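Local coordinates for DUF5636 domain-containing protein (Legionella pneumophila subsp. pneumophila str. Philadelphia 1, PDB 4RD8), which is of unknown function, a largely helical, single-chain member of the DUF5636 family, at residues T56-E61 with L75-Q80; E25-L30 with Y162-H167; S120-S125 with L183-G188; L83-F88 with K141-S146; Q203-Q208 with V212-I217. The protein carries 3 engineered substitutions. One frame throughout, in Å; residues are numbered along the deposited sequence. Where two conformers were deposited one is given.

Interaction 1: residues T56-E61 with L75-Q80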
# COMPACT_ATOMS: atom_id res chain seq x y z
N THR A 56 2.45 4.13 -17.99
CA THR A 56 2.30 4.65 -19.35
C THR A 56 3.51 4.27 -20.20
O THR A 56 3.38 3.84 -21.35
CB THR A 56 2.17 6.19 -19.36
OG1 THR A 56 1.00 6.57 -18.63
CG2 THR A 56 2.08 6.71 -20.77
N MSE A 57 4.70 4.45 -19.62
CA MSE A 57 5.96 4.08 -20.26
C MSE A 57 5.96 2.60 -20.62
O MSE A 57 6.35 2.21 -21.72
CB MSE A 57 7.10 4.33 -19.28
CG MSE A 57 8.09 5.39 -19.71
SE MSE A 57 9.76 5.14 -18.73
CE MSE A 57 10.06 3.26 -19.13
N ARG A 58 5.53 1.79 -19.66
CA ARG A 58 5.53 0.34 -19.77
C ARG A 58 4.63 -0.16 -20.89
O ARG A 58 5.05 -0.95 -21.73
CB ARG A 58 5.08 -0.24 -18.44
CG ARG A 58 5.54 -1.64 -18.15
CD ARG A 58 5.22 -1.99 -16.71
NE ARG A 58 5.60 -3.35 -16.37
CZ ARG A 58 6.70 -3.68 -15.72
NH1 ARG A 58 7.54 -2.74 -15.31
NH2 ARG A 58 6.95 -4.96 -15.46
N LEU A 59 3.38 0.32 -20.90
CA LEU A 59 2.41 -0.07 -21.92
C LEU A 59 2.89 0.29 -23.32
O LEU A 59 2.80 -0.52 -24.25
CB LEU A 59 1.06 0.60 -21.65
CG LEU A 59 0.34 0.28 -20.35
CD1 LEU A 59 -1.01 0.97 -20.31
CD2 LEU A 59 0.18 -1.22 -20.19
N LYS A 60 3.39 1.52 -23.47
CA LYS A 60 3.82 2.02 -24.77
C LYS A 60 4.98 1.21 -25.33
O LYS A 60 5.01 0.89 -26.51
CB LYS A 60 4.21 3.50 -24.67
CG LYS A 60 3.04 4.45 -24.46
CD LYS A 60 3.52 5.88 -24.21
N GLU A 61 5.94 0.89 -24.47
CA GLU A 61 7.11 0.11 -24.87
C GLU A 61 6.69 -1.25 -25.43
O GLU A 61 7.31 -1.77 -26.36
CB GLU A 61 8.06 -0.08 -23.68
CG GLU A 61 9.40 -0.72 -24.02
CD GLU A 61 10.48 -0.39 -23.00
N LEU A 75 0.48 -3.55 -15.01
CA LEU A 75 0.36 -2.83 -13.75
C LEU A 75 0.72 -3.72 -12.57
O LEU A 75 1.39 -3.29 -11.63
CB LEU A 75 -1.06 -2.28 -13.57
CG LEU A 75 -1.36 -1.65 -12.20
CD1 LEU A 75 -0.42 -0.49 -11.94
CD2 LEU A 75 -2.80 -1.18 -12.12
N ARG A 76 0.27 -4.97 -12.61
CA ARG A 76 0.56 -5.93 -11.54
C ARG A 76 2.05 -6.22 -11.43
O ARG A 76 2.59 -6.30 -10.33
CB ARG A 76 -0.21 -7.24 -11.76
CG ARG A 76 -1.53 -7.33 -10.99
CD ARG A 76 -2.66 -7.78 -11.90
NE ARG A 76 -3.67 -8.56 -11.19
CZ ARG A 76 -4.87 -8.11 -10.83
NH1 ARG A 76 -5.24 -6.87 -11.11
NH2 ARG A 76 -5.71 -8.92 -10.19
N THR A 77 2.71 -6.38 -12.57
CA THR A 77 4.14 -6.65 -12.57
C THR A 77 4.91 -5.41 -12.15
O THR A 77 5.92 -5.52 -11.46
CB THR A 77 4.63 -7.20 -13.94
OG1 THR A 77 4.24 -6.29 -14.98
CG2 THR A 77 4.02 -8.56 -14.22
N LEU A 78 4.44 -4.23 -12.55
CA LEU A 78 5.04 -2.98 -12.08
C LEU A 78 4.91 -2.85 -10.56
O LEU A 78 5.87 -2.52 -9.87
CB LEU A 78 4.42 -1.76 -12.77
CG LEU A 78 4.78 -0.38 -12.21
CD1 LEU A 78 6.29 -0.14 -12.28
CD2 LEU A 78 4.03 0.72 -12.97
N ILE A 79 3.71 -3.11 -10.05
CA ILE A 79 3.48 -3.08 -8.61
C ILE A 79 4.43 -4.06 -7.89
O ILE A 79 5.07 -3.69 -6.89
CB ILE A 79 2.00 -3.37 -8.26
CG1 ILE A 79 1.13 -2.15 -8.63
CG2 ILE A 79 1.85 -3.75 -6.79
CD1 ILE A 79 -0.37 -2.45 -8.73
N GLN A 80 4.54 -5.28 -8.41
CA GLN A 80 5.42 -6.28 -7.80
C GLN A 80 6.89 -5.85 -7.81
O GLN A 80 7.62 -6.11 -6.85
CB GLN A 80 5.29 -7.66 -8.46
CG GLN A 80 6.13 -8.72 -7.74
CD GLN A 80 5.75 -8.85 -6.26
OE1 GLN A 80 4.66 -9.32 -5.93
NE2 GLN A 80 6.64 -8.42 -5.36
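Arg58 reaches Thr77 and Leu78 because its CG stands opposite the backbone N (chi1 -156°) and the chain stays extended as far as NE. On the other helix, Thr77 OG1 sits between its own backbone N and carbonyl carbon (chi1 54°), which turns the hydroxyl toward the incoming guanidinium. NH2 then donates to Thr77 OG1 over 3.1 Å, but the N-H...O angle of 131° makes this bond weak. The guanidinium lays one face over Leu78 N, 3.9 Å from NH2, while Arg58 CD touches Leu78 CB at 4.0 Å. Stronger polar partners fix the group: Glu81 forms a salt bridge with NH2, Gln74 OE1 accepts from NE, and Thr77 OG1 is also bonded to the carbonyls of Lys73 and Gln74. The contact thus joins the last turns of helix 41-61 to the middle of helix 69-85; Leu75 leans on helix 211-218, and Ile79 on helix 130-144.

Interaction 2: residues E25-L30 with Y162-H167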
# COMPACT_ATOMS: atom_id res chain seq x y z
N GLU A 25 11.10 3.68 19.31
CA GLU A 25 10.93 5.03 18.77
C GLU A 25 11.17 5.15 17.26
O GLU A 25 10.42 5.85 16.58
CB GLU A 25 11.77 6.05 19.56
CG GLU A 25 11.41 6.14 21.05
CD GLU A 25 10.00 6.68 21.31
OE1 GLU A 25 9.34 7.19 20.38
OE2 GLU A 25 9.55 6.59 22.48
N PRO A 26 12.21 4.47 16.72
CA PRO A 26 12.36 4.59 15.27
C PRO A 26 11.17 4.02 14.51
O PRO A 26 10.78 4.60 13.48
CB PRO A 26 13.63 3.77 14.99
CG PRO A 26 14.44 3.93 16.26
CD PRO A 26 13.40 3.86 17.35
N PHE A 27 10.58 2.93 15.00
CA PHE A 27 9.40 2.37 14.36
C PHE A 27 8.24 3.36 14.40
O PHE A 27 7.56 3.58 13.40
CB PHE A 27 8.99 1.06 15.02
CG PHE A 27 7.70 0.50 14.48
CD1 PHE A 27 7.65 -0.07 13.21
CD2 PHE A 27 6.55 0.51 15.25
CE1 PHE A 27 6.48 -0.61 12.72
CE2 PHE A 27 5.37 -0.02 14.77
CZ PHE A 27 5.32 -0.58 13.50
N ILE A 28 8.03 3.95 15.58
CA ILE A 28 6.94 4.89 15.78
C ILE A 28 7.11 6.07 14.84
O ILE A 28 6.15 6.55 14.25
CB ILE A 28 6.87 5.38 17.25
CG1 ILE A 28 6.49 4.23 18.17
CG2 ILE A 28 5.87 6.52 17.39
CD1 ILE A 28 6.70 4.52 19.66
N GLN A 29 8.35 6.55 14.71
CA GLN A 29 8.64 7.68 13.83
C GLN A 29 8.33 7.32 12.37
O GLN A 29 7.74 8.13 11.65
CB GLN A 29 10.10 8.12 13.97
CG GLN A 29 10.54 9.22 12.99
CD GLN A 29 9.83 10.55 13.22
OE1 GLN A 29 9.12 10.74 14.20
NE2 GLN A 29 10.04 11.49 12.29
N LEU A 30 8.71 6.12 11.95
CA LEU A 30 8.46 5.67 10.58
C LEU A 30 6.96 5.62 10.30
O LEU A 30 6.51 6.07 9.24
CB LEU A 30 9.12 4.32 10.32
CG LEU A 30 10.66 4.33 10.31
CD1 LEU A 30 11.19 2.90 10.17
CD2 LEU A 30 11.22 5.21 9.19
N TYR A 162 6.53 -2.88 7.29
CA TYR A 162 5.41 -3.74 6.90
C TYR A 162 5.27 -5.00 7.75
O TYR A 162 4.19 -5.29 8.26
CB TYR A 162 5.55 -4.12 5.43
CG TYR A 162 4.43 -4.97 4.87
CD1 TYR A 162 3.24 -4.39 4.43
CD2 TYR A 162 4.57 -6.34 4.74
CE1 TYR A 162 2.22 -5.16 3.87
CE2 TYR A 162 3.54 -7.13 4.19
CZ TYR A 162 2.37 -6.52 3.76
OH TYR A 162 1.38 -7.31 3.22
N LYS A 163 6.34 -5.76 7.91
CA LYS A 163 6.25 -7.01 8.66
C LYS A 163 5.81 -6.79 10.09
O LYS A 163 5.12 -7.63 10.66
CB LYS A 163 7.58 -7.78 8.66
CG LYS A 163 7.99 -8.33 7.28
CD LYS A 163 9.28 -9.14 7.41
CE LYS A 163 9.68 -9.79 6.11
NZ LYS A 163 10.96 -10.55 6.29
N LYS A 164 6.18 -5.66 10.66
CA LYS A 164 5.84 -5.39 12.04
C LYS A 164 4.37 -5.10 12.21
O LYS A 164 3.84 -5.22 13.32
CB LYS A 164 6.73 -4.28 12.63
CG LYS A 164 8.22 -4.63 12.51
CD LYS A 164 9.15 -3.73 13.32
CE LYS A 164 10.60 -4.16 13.10
NZ LYS A 164 11.59 -3.39 13.93
N LEU A 165 3.70 -4.76 11.11
CA LEU A 165 2.25 -4.55 11.13
C LEU A 165 1.49 -5.85 11.35
O LEU A 165 0.31 -5.84 11.71
CB LEU A 165 1.76 -3.86 9.85
CG LEU A 165 2.34 -2.47 9.58
CD1 LEU A 165 1.79 -1.92 8.25
CD2 LEU A 165 2.03 -1.52 10.74
N GLY A 166 2.17 -6.98 11.14
CA GLY A 166 1.58 -8.28 11.39
C GLY A 166 1.98 -8.87 12.74
O GLY A 166 1.58 -9.98 13.08
N HIS A 167 2.81 -8.15 13.48
CA HIS A 167 3.24 -8.61 14.79
C HIS A 167 2.17 -8.24 15.80
O HIS A 167 1.56 -7.17 15.69
CB HIS A 167 4.56 -7.95 15.19
CG HIS A 167 5.22 -8.59 16.36
ND1 HIS A 167 4.82 -8.38 17.67
CD2 HIS A 167 6.29 -9.44 16.44
CE1 HIS A 167 5.59 -9.07 18.49
NE2 HIS A 167 6.49 -9.72 17.77
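Lys164 runs past Phe27, the two side chains pointing in opposite directions. Its CB makes the closest approach, 3.7 Å from Phe27 CE1, and also stands 4.1 Å from CZ; it comes in obliquely to the ring. CG is a little farther off. CD returns to the aromatic atoms, 4.0 Å from Phe27 CD1, and from there CE and NZ run on past the ring without touching it. The path follows from CG being anti to the carbonyl carbon (chi1 -56°) with the chain extended thereafter: the aliphatic part of the lysine passes obliquely by the CD1-CE1 side of the ring, and the ammonium is carried clear of it. Phe27 meets this chain because its own CG is anti to the backbone N (chi1 175°), which sends the ring out from the helix. Its far corner finds a second partner, Leu165 CD2, which lies near the ring plane at the edge, 4.4 Å from CZ. The evidence is therefore wholly of van der Waals contact, with 133 Å² buried. Leu21 of helix 19-22 touches both Phe27 and Lys164, and Leu17 also packs on Phe27. The first turn of helix 25-38 is thereby set against the turn after helix 157-162, whose Leu165 continues onto Cys179 and Leu183 of helix 179-184.

Interaction 3: residues S120-S125 with L183-G188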
# COMPACT_ATOMS: atom_id res chain seq x y z
N SER A 120 -8.12 -10.75 0.29
CA SER A 120 -7.59 -11.84 1.11
C SER A 120 -7.84 -11.55 2.59
O SER A 120 -7.78 -12.44 3.42
CB SER A 120 -6.11 -12.04 0.83
OG SER A 120 -5.93 -12.43 -0.52
N LEU A 121 -8.13 -10.29 2.90
CA LEU A 121 -8.54 -9.92 4.26
C LEU A 121 -10.01 -9.54 4.30
O LEU A 121 -10.78 -10.04 5.13
CB LEU A 121 -7.69 -8.75 4.77
CG LEU A 121 -8.06 -8.18 6.15
CD1 LEU A 121 -7.95 -9.24 7.23
CD2 LEU A 121 -7.20 -6.97 6.48
N ARG A 122 -10.41 -8.66 3.38
CA ARG A 122 -11.77 -8.13 3.35
C ARG A 122 -12.21 -7.84 1.92
O ARG A 122 -11.55 -7.08 1.20
CB ARG A 122 -11.82 -6.82 4.18
CG ARG A 122 -13.17 -6.13 4.22
CD ARG A 122 -13.10 -4.89 5.10
NE ARG A 122 -12.50 -3.74 4.42
CZ ARG A 122 -11.27 -3.30 4.64
NH1 ARG A 122 -10.48 -3.93 5.51
NH2 ARG A 122 -10.81 -2.24 3.97
N ALA A 123 -13.32 -8.44 1.51
CA ALA A 123 -13.90 -8.20 0.19
C ALA A 123 -14.30 -6.74 0.04
O ALA A 123 -14.91 -6.16 0.93
CB ALA A 123 -15.11 -9.09 -0.05
N SER A 124 -13.96 -6.14 -1.10
CA SER A 124 -14.36 -4.77 -1.38
C SER A 124 -14.81 -4.63 -2.83
O SER A 124 -14.24 -5.25 -3.73
CB SER A 124 -13.20 -3.81 -1.11
OG SER A 124 -13.48 -2.53 -1.65
N SER A 125 -15.83 -3.81 -3.05
CA SER A 125 -16.32 -3.55 -4.40
C SER A 125 -15.58 -2.36 -5.02
O SER A 125 -15.82 -2.01 -6.17
CB SER A 125 -17.82 -3.26 -4.38
OG SER A 125 -18.09 -2.07 -3.65
N LEU A 183 -2.81 3.09 9.67
CA LEU A 183 -1.98 3.53 8.56
C LEU A 183 -2.67 3.42 7.21
O LEU A 183 -2.68 4.38 6.44
CB LEU A 183 -0.66 2.76 8.52
CG LEU A 183 0.26 3.05 9.70
CD1 LEU A 183 1.61 2.40 9.47
CD2 LEU A 183 0.40 4.56 9.93
N ILE A 184 -3.25 2.26 6.92
CA ILE A 184 -3.68 1.97 5.56
C ILE A 184 -5.05 1.33 5.46
O ILE A 184 -5.46 0.92 4.37
CB ILE A 184 -2.66 1.07 4.83
CG1 ILE A 184 -2.51 -0.26 5.58
CG2 ILE A 184 -1.32 1.80 4.64
CD1 ILE A 184 -1.67 -1.28 4.88
N ASP A 185 -5.77 1.20 6.57
CA ASP A 185 -7.10 0.61 6.52
C ASP A 185 -8.09 1.40 7.39
O ASP A 185 -8.97 0.83 8.03
CB ASP A 185 -7.05 -0.87 6.95
CG ASP A 185 -7.86 -1.78 6.05
OD1 ASP A 185 -8.47 -1.29 5.08
OD2 ASP A 185 -7.89 -3.00 6.31
N LYS A 186 -7.92 2.73 7.39
CA LYS A 186 -8.71 3.62 8.26
C LYS A 186 -9.97 4.10 7.56
O LYS A 186 -10.06 5.25 7.12
CB LYS A 186 -7.87 4.83 8.71
CG LYS A 186 -8.36 5.50 9.99
CD LYS A 186 -8.30 4.53 11.18
CE LYS A 186 -8.72 5.20 12.49
NZ LYS A 186 -10.18 5.48 12.57
N LEU A 187 -10.94 3.20 7.45
CA LEU A 187 -12.19 3.49 6.77
C LEU A 187 -12.87 4.71 7.38
O LEU A 187 -12.88 4.87 8.61
CB LEU A 187 -13.13 2.30 6.85
CG LEU A 187 -12.65 1.06 6.11
CD1 LEU A 187 -13.74 -0.01 6.09
CD2 LEU A 187 -12.27 1.44 4.70
N GLY A 188 -13.40 5.57 6.53
CA GLY A 188 -14.07 6.77 6.98
C GLY A 188 -13.26 8.04 6.79
O GLY A 188 -13.83 9.13 6.75
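Arg122 grips the carboxylate of Asp185 end-on with two nitrogens, one to each oxygen. NH1 donates to OD2 over 2.9 Å with an N-H...O angle of 169°, and NH2 donates to OD1 over 2.8 Å at 157°, so both bonds are short and fairly straight. Each oxygen is met on its syn side and lies close to the guanidinium plane. The pairing is nevertheless not flat: the guanidinium and carboxylate planes are turned 39° apart, so the donors approach from somewhat out of the carboxylate plane. Two leucines border the ion pair. Leu187 sets CD1 over one face of the guanidinium and brings CD2 to 4.0 Å from NH2, while Leu121 CD2 lies 4.0 Å from Asp185 OD2.

Farther out, Arg122 is bent at chi3, which swings the guanidinium toward the acid. Asp185 OD2 takes a second hydrogen bond from Trp180 NE1, which helps fix the carboxylate's rotation, and His131 packs on the same side chain. Pro195, at the start of helix 195-204, touches Arg122, Asp185 and Leu187. Between the last two, Lys186 is the centre of an inverse gamma turn, closed by a weak bond of 3.1 Å from Leu187 N to Asp185 O. The arrangement is a classic bidentate arginine-aspartate salt bridge, here tying the loop ahead of helix 130-144 to the chain following helix 179-184.

Interaction 4: residues L83-F88 with K141-S146. Unlike the reference sequence in segment 141-146: Arg142 (reference Gln).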
# COMPACT_ATOMS: atom_id res chain seq x y z
N LEU A 83 7.45 -3.34 -5.07
CA LEU A 83 7.39 -4.03 -3.79
C LEU A 83 8.64 -4.85 -3.54
O LEU A 83 9.19 -4.84 -2.45
CB LEU A 83 6.17 -4.95 -3.70
CG LEU A 83 4.83 -4.21 -3.63
CD1 LEU A 83 3.70 -5.24 -3.63
CD2 LEU A 83 4.77 -3.33 -2.39
N THR A 84 9.10 -5.56 -4.57
CA THR A 84 10.31 -6.36 -4.44
C THR A 84 11.53 -5.51 -4.06
O THR A 84 12.32 -5.90 -3.20
CB THR A 84 10.59 -7.14 -5.72
OG1 THR A 84 9.47 -8.00 -5.98
CG2 THR A 84 11.85 -7.97 -5.57
N GLU A 85 11.66 -4.35 -4.69
CA GLU A 85 12.73 -3.40 -4.39
C GLU A 85 12.75 -3.01 -2.92
O GLU A 85 13.82 -2.70 -2.38
CB GLU A 85 12.56 -2.12 -5.21
CG GLU A 85 13.08 -2.18 -6.62
CD GLU A 85 13.11 -0.80 -7.26
OE1 GLU A 85 13.32 0.20 -6.53
OE2 GLU A 85 12.92 -0.72 -8.49
N ALA A 86 11.58 -3.03 -2.29
CA ALA A 86 11.43 -2.65 -0.89
C ALA A 86 11.54 -3.83 0.07
O ALA A 86 11.30 -3.68 1.28
CB ALA A 86 10.10 -1.92 -0.66
N GLY A 87 11.87 -5.01 -0.45
CA GLY A 87 12.07 -6.17 0.41
C GLY A 87 10.87 -7.07 0.59
O GLY A 87 10.91 -8.01 1.37
N PHE A 88 9.78 -6.80 -0.13
CA PHE A 88 8.63 -7.70 -0.08
C PHE A 88 8.95 -9.02 -0.79
O PHE A 88 9.85 -9.09 -1.64
CB PHE A 88 7.40 -7.06 -0.72
CG PHE A 88 6.79 -5.95 0.10
CD1 PHE A 88 7.41 -4.71 0.18
CD2 PHE A 88 5.61 -6.16 0.78
CE1 PHE A 88 6.84 -3.69 0.93
CE2 PHE A 88 5.04 -5.15 1.54
CZ PHE A 88 5.66 -3.90 1.61
N LYS A 141 7.66 7.36 -2.67
CA LYS A 141 7.96 8.59 -1.93
C LYS A 141 9.37 8.51 -1.34
O LYS A 141 10.15 9.45 -1.49
CB LYS A 141 6.93 8.82 -0.82
CG LYS A 141 7.17 10.07 0.02
CD LYS A 141 7.18 11.33 -0.80
CE LYS A 141 7.21 12.56 0.11
NZ LYS A 141 7.11 13.82 -0.66
N ARG A 142 9.70 7.39 -0.71
CA ARG A 142 11.03 7.24 -0.09
C ARG A 142 12.15 7.28 -1.13
O ARG A 142 13.22 7.85 -0.87
CB ARG A 142 11.09 5.96 0.75
CG ARG A 142 12.40 5.78 1.53
CD ARG A 142 13.42 5.04 0.69
NE ARG A 142 14.78 5.09 1.24
CZ ARG A 142 15.77 5.84 0.77
NH1 ARG A 142 15.57 6.66 -0.26
NH2 ARG A 142 16.97 5.77 1.33
N LYS A 143 11.92 6.70 -2.30
CA LYS A 143 12.91 6.77 -3.37
C LYS A 143 13.13 8.20 -3.83
O LYS A 143 14.24 8.58 -4.20
CB LYS A 143 12.52 5.86 -4.55
CG LYS A 143 12.48 4.38 -4.21
CD LYS A 143 12.10 3.54 -5.43
CE LYS A 143 13.19 3.59 -6.49
NZ LYS A 143 12.71 3.08 -7.81
N LYS A 144 12.07 9.00 -3.80
CA LYS A 144 12.18 10.41 -4.20
C LYS A 144 12.85 11.21 -3.09
O LYS A 144 13.74 12.01 -3.34
CB LYS A 144 10.79 10.99 -4.51
CG LYS A 144 10.80 12.44 -5.01
CD LYS A 144 11.06 12.51 -6.51
CE LYS A 144 11.09 13.95 -7.01
N ASP A 145 12.42 10.96 -1.86
CA ASP A 145 12.81 11.77 -0.72
C ASP A 145 13.21 10.84 0.42
O ASP A 145 12.35 10.33 1.13
CB ASP A 145 11.62 12.63 -0.29
CG ASP A 145 11.90 13.46 0.95
OD1 ASP A 145 13.08 13.60 1.33
OD2 ASP A 145 10.93 13.98 1.54
N SER A 146 14.51 10.62 0.59
CA SER A 146 14.99 9.67 1.59
C SER A 146 14.58 10.05 3.01
O SER A 146 14.36 9.17 3.85
CB SER A 146 16.51 9.52 1.52
OG SER A 146 17.15 10.75 1.75
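Glu85 OE1 meets Lys143 NZ at 3.2 Å, a salt bridge whose hydrogen bond is weak. The same oxygen is also approached by the carbons of the lysine, CE at 3.4 Å and CD at 3.7 Å, so it sits beside the last part of that chain as well as near the charge. The other carboxylate oxygen, OE2, is 3.9 Å from NZ, so the ammonium is held asymmetrically. The two side chains cross at about a right angle. Glu85 is extended beyond CG, whereas Lys143 bends at chi3 (67°), and this bend turns CE and NZ back to the acid.

The backbones stay well apart, and the whole contact buries just 73 Å². Glu85 stands at the end of helix 69-85, where a Schellman motif stops the helix: Gly87, with positive phi, is the C-prime residue, Phe88 N bonds to Leu83 O at 3.1 Å and Gly87 N to Thr84 O at 2.9 Å. Beneath this surface bridge Leu83, Ala86 and Phe88 all pack on Ile139 of helix 130-144. Because both charged residues are exposed and only a weak bond links them across the two segments, the pair probably adds a modest, water-screened attraction between the two helix ends, with apolar packing carrying most of the association.

Interaction 5: residues Q203-Q208 with V212-I217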
# COMPACT_ATOMS: atom_id res chain seq x y z
N GLN A 203 -9.97 6.17 -9.58
CA GLN A 203 -10.94 5.91 -10.65
C GLN A 203 -11.66 7.17 -11.13
O GLN A 203 -12.14 7.22 -12.26
CB GLN A 203 -11.94 4.83 -10.23
CG GLN A 203 -11.32 3.43 -10.16
CD GLN A 203 -12.33 2.34 -9.84
OE1 GLN A 203 -13.41 2.28 -10.43
NE2 GLN A 203 -11.98 1.46 -8.90
N ASN A 204 -11.73 8.18 -10.28
CA ASN A 204 -12.35 9.44 -10.67
C ASN A 204 -11.37 10.32 -11.44
O ASN A 204 -11.73 10.88 -12.48
CB ASN A 204 -12.92 10.17 -9.46
CG ASN A 204 -14.17 9.50 -8.91
OD1 ASN A 204 -14.82 8.71 -9.61
ND2 ASN A 204 -14.51 9.81 -7.67
N ASP A 205 -10.13 10.40 -10.95
CA ASP A 205 -9.08 11.22 -11.54
C ASP A 205 -9.60 12.58 -11.99
O ASP A 205 -9.63 12.89 -13.19
CB ASP A 205 -8.41 10.49 -12.71
CG ASP A 205 -7.16 11.21 -13.21
OD1 ASP A 205 -6.61 12.05 -12.46
OD2 ASP A 205 -6.74 10.93 -14.35
N GLU A 206 -10.01 13.40 -11.03
CA GLU A 206 -10.75 14.62 -11.33
C GLU A 206 -9.90 15.72 -11.96
O GLU A 206 -10.42 16.58 -12.67
CB GLU A 206 -11.46 15.13 -10.07
CG GLU A 206 -12.56 14.21 -9.57
CD GLU A 206 -13.07 14.60 -8.18
OE1 GLU A 206 -12.66 15.67 -7.68
OE2 GLU A 206 -13.86 13.83 -7.60
N ASP A 207 -8.59 15.69 -11.71
CA ASP A 207 -7.70 16.68 -12.29
C ASP A 207 -7.00 16.12 -13.54
O ASP A 207 -6.14 16.78 -14.12
CB ASP A 207 -6.67 17.16 -11.26
CG ASP A 207 -7.32 17.68 -9.97
OD1 ASP A 207 -8.39 18.32 -10.06
OD2 ASP A 207 -6.76 17.43 -8.88
N GLN A 208 -7.40 14.91 -13.94
CA GLN A 208 -6.83 14.24 -15.11
C GLN A 208 -5.31 14.18 -15.05
O GLN A 208 -4.63 14.60 -15.99
CB GLN A 208 -7.27 14.92 -16.42
CG GLN A 208 -8.68 14.58 -16.90
CD GLN A 208 -9.70 15.64 -16.53
OE1 GLN A 208 -9.55 16.33 -15.52
NE2 GLN A 208 -10.74 15.78 -17.34
N VAL A 212 -3.99 6.94 -17.26
CA VAL A 212 -3.60 5.58 -17.63
C VAL A 212 -3.79 4.62 -16.47
O VAL A 212 -4.36 3.54 -16.63
CB VAL A 212 -2.16 5.53 -18.16
CG1 VAL A 212 -1.74 4.10 -18.43
CG2 VAL A 212 -2.04 6.35 -19.43
N LEU A 213 -3.31 5.01 -15.29
CA LEU A 213 -3.51 4.23 -14.08
C LEU A 213 -5.01 4.05 -13.84
O LEU A 213 -5.45 2.97 -13.44
CB LEU A 213 -2.84 4.92 -12.89
CG LEU A 213 -3.00 4.28 -11.50
CD1 LEU A 213 -2.52 2.84 -11.49
CD2 LEU A 213 -2.28 5.10 -10.43
N ARG A 214 -5.77 5.09 -14.11
CA ARG A 214 -7.21 5.07 -13.87
C ARG A 214 -7.95 4.05 -14.73
O ARG A 214 -8.72 3.23 -14.23
CB ARG A 214 -7.80 6.47 -14.08
CG ARG A 214 -9.31 6.49 -14.27
CD ARG A 214 -9.79 7.86 -14.71
NE ARG A 214 -11.04 7.78 -15.46
CZ ARG A 214 -11.74 8.83 -15.88
NH1 ARG A 214 -11.32 10.06 -15.62
NH2 ARG A 214 -12.86 8.65 -16.56
N GLU A 215 -7.70 4.09 -16.04
CA GLU A 215 -8.39 3.21 -16.98
C GLU A 215 -8.03 1.74 -16.75
O GLU A 215 -8.89 0.86 -16.84
CB GLU A 215 -8.08 3.62 -18.42
CG GLU A 215 -8.89 2.88 -19.47
CD GLU A 215 -8.57 3.35 -20.88
OE1 GLU A 215 -7.84 4.36 -21.00
OE2 GLU A 215 -9.04 2.73 -21.85
N VAL A 216 -6.76 1.47 -16.46
CA VAL A 216 -6.30 0.10 -16.22
C VAL A 216 -6.98 -0.52 -14.99
O VAL A 216 -7.41 -1.67 -15.04
CB VAL A 216 -4.76 0.03 -16.07
CG1 VAL A 216 -4.31 -1.37 -15.66
CG2 VAL A 216 -4.08 0.46 -17.38
N ILE A 217 -7.08 0.26 -13.92
CA ILE A 217 -7.73 -0.20 -12.69
C ILE A 217 -9.24 -0.46 -12.88
O ILE A 217 -9.77 -1.44 -12.36
CB ILE A 217 -7.47 0.79 -11.52
CG1 ILE A 217 -6.04 0.60 -11.00
CG2 ILE A 217 -8.45 0.59 -10.39
CD1 ILE A 217 -5.67 1.53 -9.86
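Gln203 and Arg214 bring their CA atoms to 5.0 Å, where the end of helix 195-204 passes close to helix 211-218. Asp205 leaves the first helix with positive phi (42°) and starts a type I turn, closed by Gln208 N to Asp205 O at 3.1 Å. Arg214, extended from CG to NE, lies along this chain end. Gln203 O lies over one face of the guanidinium, 3.4 Å from Arg214 NE. Asn204 O comes to 3.3 Å from Arg214 NH1, and neither has the angle of a hydrogen bond. Asp205 CB rests against Arg214 CD at 3.6 Å. Separately, Ile217 CG2 touches Gln203 CG and NE2, the two side chains crossing at about a right angle. The Asp205 carboxylate is bonded to Ile209 N and Phe210 N, and Gln203 O accepts a hydrogen bond from Lys218 NZ. The carbonyls and the nearby Asp205 carboxylate probably offset the closeness of the Lys218 and Arg214 charges, without a directed bond between the segments.

From the N terminus, helix 25-38 opens the long loop that interaction 2 eventually closes at 162-167. Within it, interaction 1 closes a short excursion between helices 41-61 and 69-85, and interaction 4 then spans from the end of helix 69-85 to that of helix 130-144. Interaction 3 starts inside the loops of interactions 2 and 4, at 120-125, but closes beyond them at 183-188, so it crosses interactions 2 and 4. Interaction 5 follows in series, a tight return near the C terminus. Spatial contacts complete the network: Val212 and Val216 bring interaction 5 against interaction 1, Tyr162 meets Phe88 between interactions 2 and 4, and Leu165 meets Leu183 between interactions 2 and 3.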